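Local coordinates for peptidase S9 prolyl oligopeptidase catalytic domain-containing protein (Pyrococcus horikoshii, PDB 4HXF) that probably acts as a serine peptidase of the acylaminoacyl peptidase type, assembling into a self-compartmentalizing hexamer that selects its substrates through multimerization, at residues 114-119 with 158-163; 262-267 with 274-279. One frame throughout, in Å; residues are numbered along the deposited sequence.

Interaction 1: 114-119 with 158-163. With MG (magnesium ion), chain F.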
loop_
_atom_site.group_PDB
_atom_site.type_symbol
_atom_site.label_atom_id
_atom_site.label_comp_id
_atom_site.label_asym_id
_atom_site.label_seq_id
_atom_site.Cartn_x
_atom_site.Cartn_y
_atom_site.Cartn_z
ATOM N N ASP A 114 45.280 3.439 -8.886
ATOM C CA ASP A 114 45.396 2.358 -7.891
ATOM C C ASP A 114 44.347 1.267 -7.895
ATOM O O ASP A 114 44.454 0.310 -7.130
ATOM C CB ASP A 114 45.497 2.966 -6.486
ATOM C CG ASP A 114 44.214 3.668 -5.991
ATOM O OD1 ASP A 114 43.111 3.605 -6.562
ATOM O OD2 ASP A 114 44.364 4.332 -4.945
ATOM N N SER A 115 43.335 1.420 -8.756
ATOM C CA SER A 115 42.208 0.465 -8.802
ATOM C C SER A 115 41.518 0.271 -7.454
ATOM O O SER A 115 40.919 -0.784 -7.204
ATOM C CB SER A 115 42.617 -0.877 -9.380
ATOM O OG SER A 115 43.212 -0.786 -10.713
ATOM N N ARG A 116 41.544 1.324 -6.669
ATOM C CA ARG A 116 40.929 1.328 -5.298
ATOM C C ARG A 116 40.023 2.506 -5.108
ATOM O O ARG A 116 38.877 2.362 -4.690
ATOM C CB ARG A 116 42.008 1.290 -4.241
ATOM C CG ARG A 116 41.383 1.324 -2.853
ATOM C CD ARG A 116 42.360 0.996 -1.767
ATOM N NE ARG A 116 41.618 1.072 -0.455
ATOM C CZ ARG A 116 42.100 0.745 0.726
ATOM N NH1 ARG A 116 43.309 0.277 0.847
ATOM N NH2 ARG A 116 41.365 0.902 1.845
ATOM N N ARG A 117 40.451 3.725 -5.454
ATOM C CA ARG A 117 39.665 4.882 -5.305
ATOM C C ARG A 117 38.938 5.308 -6.582
ATOM O O ARG A 117 39.457 5.099 -7.694
ATOM C CB ARG A 117 40.528 6.074 -4.813
ATOM C CG ARG A 117 41.068 5.949 -3.400
ATOM C CD ARG A 117 42.087 7.059 -3.135
ATOM N NE ARG A 117 43.293 6.799 -3.893
ATOM C CZ ARG A 117 44.288 7.682 -4.083
ATOM N NH1 ARG A 117 44.221 8.880 -3.564
ATOM N NH2 ARG A 117 45.401 7.337 -4.683
ATOM N N LEU A 118 37.734 5.808 -6.386
ATOM C CA LEU A 118 36.939 6.440 -7.456
ATOM C C LEU A 118 36.940 7.941 -7.177
ATOM O O LEU A 118 36.942 8.389 -6.035
ATOM C CB LEU A 118 35.489 5.958 -7.466
ATOM C CG LEU A 118 35.330 4.550 -7.873
ATOM C CD1 LEU A 118 33.840 4.119 -7.713
ATOM C CD2 LEU A 118 35.649 4.381 -9.414
ATOM N N LEU A 119 36.985 8.757 -8.228
ATOM C CA LEU A 119 36.533 10.133 -8.131
ATOM C C LEU A 119 35.143 10.244 -8.627
ATOM O O LEU A 119 34.883 9.858 -9.782
ATOM C CB LEU A 119 37.439 11.040 -8.956
ATOM C CG LEU A 119 37.043 12.539 -9.104
ATOM C CD1 LEU A 119 36.965 13.224 -7.717
ATOM C CD2 LEU A 119 37.906 13.302 -10.138
ATOM N N ASP A 158 36.765 5.502 -1.409
ATOM C CA ASP A 158 37.485 4.261 -1.222
ATOM C C ASP A 158 36.515 3.107 -1.482
ATOM O O ASP A 158 35.546 2.954 -0.734
ATOM C CB ASP A 158 38.076 4.126 0.158
ATOM C CG ASP A 158 38.650 2.779 0.390
ATOM O OD1 ASP A 158 39.002 2.077 -0.621
ATOM O OD2 ASP A 158 38.847 2.357 1.575
ATOM N N THR A 159 36.753 2.359 -2.590
ATOM C CA THR A 159 35.799 1.254 -2.902
ATOM C C THR A 159 35.987 0.023 -1.961
ATOM O O THR A 159 35.054 -0.818 -1.910
ATOM C CB THR A 159 35.860 0.803 -4.381
ATOM O OG1 THR A 159 37.159 0.280 -4.603
ATOM C CG2 THR A 159 35.499 1.912 -5.375
ATOM N N GLU A 160 37.088 -0.053 -1.228
ATOM C CA GLU A 160 37.335 -1.210 -0.334
ATOM C C GLU A 160 36.491 -0.945 0.968
ATOM O O GLU A 160 35.559 -1.673 1.244
ATOM C CB GLU A 160 38.830 -1.374 -0.027
ATOM C CG GLU A 160 39.568 -1.929 -1.202
ATOM C CD GLU A 160 40.920 -2.475 -0.833
ATOM O OE1 GLU A 160 41.162 -2.923 0.307
ATOM O OE2 GLU A 160 41.775 -2.406 -1.721
ATOM N N GLY A 161 36.860 0.081 1.700
ATOM C CA GLY A 161 36.132 0.484 2.910
ATOM C C GLY A 161 34.788 1.131 2.663
ATOM O O GLY A 161 34.012 1.222 3.627
ATOM N N GLU A 162 34.527 1.599 1.467
ATOM C CA GLU A 162 33.224 2.096 1.036
ATOM C C GLU A 162 32.865 3.423 1.703
ATOM O O GLU A 162 31.773 3.587 2.369
ATOM C CB GLU A 162 32.145 1.049 1.256
ATOM C CG GLU A 162 32.474 -0.279 0.611
ATOM C CD GLU A 162 31.302 -1.300 0.656
ATOM O OE1 GLU A 162 30.123 -0.847 0.806
ATOM O OE2 GLU A 162 31.662 -2.471 0.516
ATOM N N GLU A 163 33.803 4.348 1.610
ATOM C CA GLU A 163 33.711 5.666 2.327
ATOM C C GLU A 163 34.226 6.767 1.433
ATOM O O GLU A 163 35.246 6.603 0.716
ATOM C CB GLU A 163 34.565 5.758 3.594
ATOM C CG GLU A 163 33.951 5.024 4.688
ATOM C CD GLU A 163 32.650 5.618 5.107
ATOM O OE1 GLU A 163 32.379 6.853 5.277
ATOM O OE2 GLU A 163 31.816 4.806 5.220
HETATM MG MG MG F . 28.312 -1.771 0.716
HETATM O O HOH W 1 41.192 -2.069 -4.185
HETATM O O HOH W 2 29.307 -3.559 0.517
HETATM O O HOH W 3 27.394 0.105 0.905
HETATM O O HOH W 4 26.548 -2.723 0.575
HETATM O O HOH W 5 28.188 -1.823 2.803
#
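The carbonyl oxygen R116 O takes two bonds from a single residue: T159 OG1 sits 2.7 Å from it, in the carbonyl plane on a lone pair, and T159 N reaches R116 O at 3.0 Å, tilted off that plane. With its hydroxyl set between backbone N and carbonyl carbon (chi1 63°), T159 can make this bond and still lay CG2 against L118 CD1, 3.6 Å away. The extended side chain of R116 meets D158 side-on. R116 NE points almost straight (176°) at D158 OD1, 2.8 Å away, and R116 NH2 bonds D158 OD2 at 2.9 Å; the carboxylate is nevertheless turned 45° from the guanidinium. From the opposite face of that carboxylate E160 N bonds D158 OD1 at 2.9 Å, an Asx turn that helps fix its rotation. The E160 carboxylate stacks over one guanidinium face as a long salt bridge, with no N-H aimed at it; its stronger partner is R55 of the second subunit, whose D337 O also accepts from R116 NH2. A leucine in place of R116 would probably leave D158 without its two-pronged partner and E160 leaning on R55. Farther along, E162 OE1 binds magnesium at 2.0 Å, alongside K99 O and four waters. E162 and E163 both face D158 in a G1 beta bulge, at the turn joining strands 151-158 and 163-171 of a four-stranded beta-propeller blade.

Interaction 2: 262-267 with 274-279; sequences REVAQA and VYFTLF. With MG (magnesium ion), chain D.
F279 lays its ring beside A265, with F279 CE1 3.5 Å from A265 CB, where the two strands of an antiparallel beta hairpin in a propeller blade begin to pair. The ring approaches the methyl obliquely, while its edge is turned to the carbonyl oxygens of E263 and V264. The E263 side chain runs next to F279 and points the same way, its carboxylate plane 57° from the ring. V264, A267, F276 and L278 share one sheet face. There the V264 and L278 side chains cross at a slant, V264 CG2 coming within 3.9 Å of L278 CD2, and A267 CB rests on F276 CB at 3.8 Å. F276 has its CG between backbone N and carbonyl carbon (chi1 68°), which brings the ring round so that L278 CG lies at its edge, in plane. I246, on strand 245-249 of the preceding propeller sheet, packs on A267 and F276.

T277, on the other face with Q266, pairs along the backbone with both A265 and Q266: A265 N gives its hydrogen to T277 O at 2.8 Å, whereas T277 N turns to Q266 O at 3.1 Å. Two residues facing one, with A265 kinked, fit a beta bulge. A water spans the T277 hydroxyl and Q266 OE1.

E263 OE2 binds magnesium at 2.1 Å, a site completed by D244 and four waters, while E263 OE1 accepts from N419. R262 passes its CD by F279 O, and its guanidinium goes on to a salt bridge with E281. At the F279 end of the hairpin F279 N bonds E263 O, and one water joins the same two residues, accepting from E263 N at 2.8 Å and donating to F279 O at 2.8 Å.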
loop_
_atom_site.group_PDB
_atom_site.type_symbol
_atom_site.label_atom_id
_atom_site.label_comp_id
_atom_site.label_asym_id
_atom_site.label_seq_id
_atom_site.Cartn_x
_atom_site.Cartn_y
_atom_site.Cartn_z
ATOM N N ARG A 262 40.211 21.755 -38.338
ATOM C CA ARG A 262 38.970 20.995 -38.077
ATOM C C ARG A 262 38.821 20.888 -36.544
ATOM O O ARG A 262 39.774 20.992 -35.728
ATOM C CB ARG A 262 39.065 19.642 -38.724
ATOM C CG ARG A 262 39.070 19.699 -40.227
ATOM C CD ARG A 262 37.749 20.145 -40.828
ATOM N NE ARG A 262 37.773 20.006 -42.269
ATOM C CZ ARG A 262 38.170 20.952 -43.131
ATOM N NH1 ARG A 262 38.732 22.076 -42.675
ATOM N NH2 ARG A 262 38.106 20.713 -44.431
ATOM N N GLU A 263 37.576 20.723 -36.111
ATOM C CA GLU A 263 37.291 20.662 -34.676
ATOM C C GLU A 263 37.386 19.201 -34.152
ATOM O O GLU A 263 36.850 18.260 -34.781
ATOM C CB GLU A 263 35.925 21.196 -34.427
ATOM C CG GLU A 263 35.571 21.143 -32.920
ATOM C CD GLU A 263 34.411 22.048 -32.552
ATOM O OE1 GLU A 263 33.275 21.826 -32.964
ATOM O OE2 GLU A 263 34.711 22.955 -31.752
ATOM N N VAL A 264 37.960 19.017 -32.980
ATOM C CA VAL A 264 37.984 17.741 -32.238
ATOM C C VAL A 264 36.633 17.516 -31.572
ATOM O O VAL A 264 36.048 18.363 -30.885
ATOM C CB VAL A 264 39.162 17.663 -31.200
ATOM C CG1 VAL A 264 39.092 16.342 -30.367
ATOM C CG2 VAL A 264 40.544 17.816 -31.873
ATOM N N ALA A 265 36.111 16.290 -31.815
ATOM C CA ALA A 265 34.868 15.874 -31.206
ATOM C C ALA A 265 35.142 15.238 -29.824
ATOM O O ALA A 265 34.437 15.629 -28.878
ATOM C CB ALA A 265 34.062 14.895 -32.114
ATOM N N GLN A 266 36.122 14.332 -29.725
ATOM C CA GLN A 266 36.391 13.627 -28.500
ATOM C C GLN A 266 37.827 13.302 -28.534
ATOM O O GLN A 266 38.392 13.130 -29.588
ATOM C CB GLN A 266 35.510 12.352 -28.466
ATOM C CG GLN A 266 35.675 11.384 -27.348
ATOM C CD GLN A 266 34.617 10.236 -27.377
ATOM O OE1 GLN A 266 33.723 10.200 -28.279
ATOM N NE2 GLN A 266 34.716 9.291 -26.389
ATOM N N ALA A 267 38.483 13.161 -27.381
ATOM C CA ALA A 267 39.836 12.772 -27.354
ATOM C C ALA A 267 40.210 12.107 -25.960
ATOM O O ALA A 267 39.644 12.451 -24.915
ATOM C CB ALA A 267 40.814 14.003 -27.605
ATOM N N VAL A 274 47.556 9.851 -28.207
ATOM C CA VAL A 274 46.240 10.458 -28.141
ATOM C C VAL A 274 45.373 9.910 -29.276
ATOM O O VAL A 274 45.712 9.945 -30.489
ATOM C CB VAL A 274 46.339 11.974 -28.275
ATOM C CG1 VAL A 274 44.929 12.671 -28.267
ATOM C CG2 VAL A 274 47.230 12.543 -27.139
ATOM N N TYR A 275 44.207 9.499 -28.870
ATOM C CA TYR A 275 43.201 9.051 -29.854
ATOM C C TYR A 275 42.126 10.113 -29.881
ATOM O O TYR A 275 41.714 10.588 -28.846
ATOM C CB TYR A 275 42.561 7.723 -29.377
ATOM C CG TYR A 275 43.581 6.579 -29.444
ATOM C CD1 TYR A 275 44.394 6.331 -28.401
ATOM C CD2 TYR A 275 43.684 5.860 -30.551
ATOM C CE1 TYR A 275 45.329 5.300 -28.470
ATOM C CE2 TYR A 275 44.590 4.775 -30.636
ATOM C CZ TYR A 275 45.363 4.512 -29.548
ATOM O OH TYR A 275 46.361 3.472 -29.593
ATOM N N PHE A 276 41.664 10.456 -31.085
ATOM C CA PHE A 276 40.731 11.548 -31.174
ATOM C C PHE A 276 39.902 11.455 -32.465
ATOM O O PHE A 276 40.340 10.888 -33.438
ATOM C CB PHE A 276 41.514 12.875 -31.120
ATOM C CG PHE A 276 42.374 13.159 -32.300
ATOM C CD1 PHE A 276 43.697 12.726 -32.292
ATOM C CD2 PHE A 276 41.915 13.917 -33.358
ATOM C CE1 PHE A 276 44.494 13.008 -33.360
ATOM C CE2 PHE A 276 42.752 14.202 -34.418
ATOM C CZ PHE A 276 44.056 13.739 -34.422
ATOM N N THR A 277 38.750 12.077 -32.440
ATOM C CA THR A 277 37.919 12.180 -33.580
ATOM C C THR A 277 37.772 13.617 -34.028
ATOM O O THR A 277 37.870 14.544 -33.205
ATOM C CB THR A 277 36.500 11.654 -33.288
ATOM O OG1 THR A 277 36.016 12.137 -32.011
ATOM C CG2 THR A 277 36.593 10.055 -33.194
ATOM N N LEU A 278 37.543 13.820 -35.308
ATOM C CA LEU A 278 37.311 15.144 -35.912
ATOM C C LEU A 278 36.094 15.188 -36.697
ATOM O O LEU A 278 35.698 14.189 -37.351
ATOM C CB LEU A 278 38.433 15.467 -36.944
ATOM C CG LEU A 278 39.903 15.521 -36.549
ATOM C CD1 LEU A 278 40.905 15.727 -37.725
ATOM C CD2 LEU A 278 40.035 16.687 -35.522
ATOM N N PHE A 279 35.477 16.361 -36.701
ATOM C CA PHE A 279 34.301 16.651 -37.530
ATOM C C PHE A 279 34.822 17.049 -38.908
ATOM O O PHE A 279 35.567 18.044 -39.096
ATOM C CB PHE A 279 33.478 17.787 -36.984
ATOM C CG PHE A 279 32.782 17.543 -35.712
ATOM C CD1 PHE A 279 33.356 17.991 -34.543
ATOM C CD2 PHE A 279 31.499 17.008 -35.658
ATOM C CE1 PHE A 279 32.754 17.908 -33.327
ATOM C CE2 PHE A 279 30.892 16.866 -34.404
ATOM C CZ PHE A 279 31.549 17.286 -33.228
HETATM MG MG MG D . 33.508 23.444 -30.079
HETATM O O HOH W 6 35.575 20.680 -38.076
HETATM O O HOH W 7 31.823 23.053 -31.216
HETATM O O HOH W 8 33.730 10.879 -31.210
HETATM O O HOH W 9 33.495 25.422 -30.689
HETATM O O HOH W 10 32.298 24.095 -28.408
HETATM O O HOH W 11 33.490 21.369 -29.415
#

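Overall arrangement
From the N terminus, two four-stranded propeller sheets precede interaction 1. It closes a long excursion of 38 residues, bringing the start of strand 117-124 onto the turn after strand 151-158, within the sheet that spans 106-171. Two further sheets follow before 262-267 meets 274-279, a tight hairpin with only six residues between its segments. The contacts are therefore in series and neither nest nor cross; their centres lie 31 Å apart, with nearest atoms about 15 Å from each other. Each holds one glutamate of a separate magnesium site. Interaction 1 borders a second subunit, whereas interaction 2 touches no other chain and, through N419, joins the propeller to the alpha/beta-hydrolase domain.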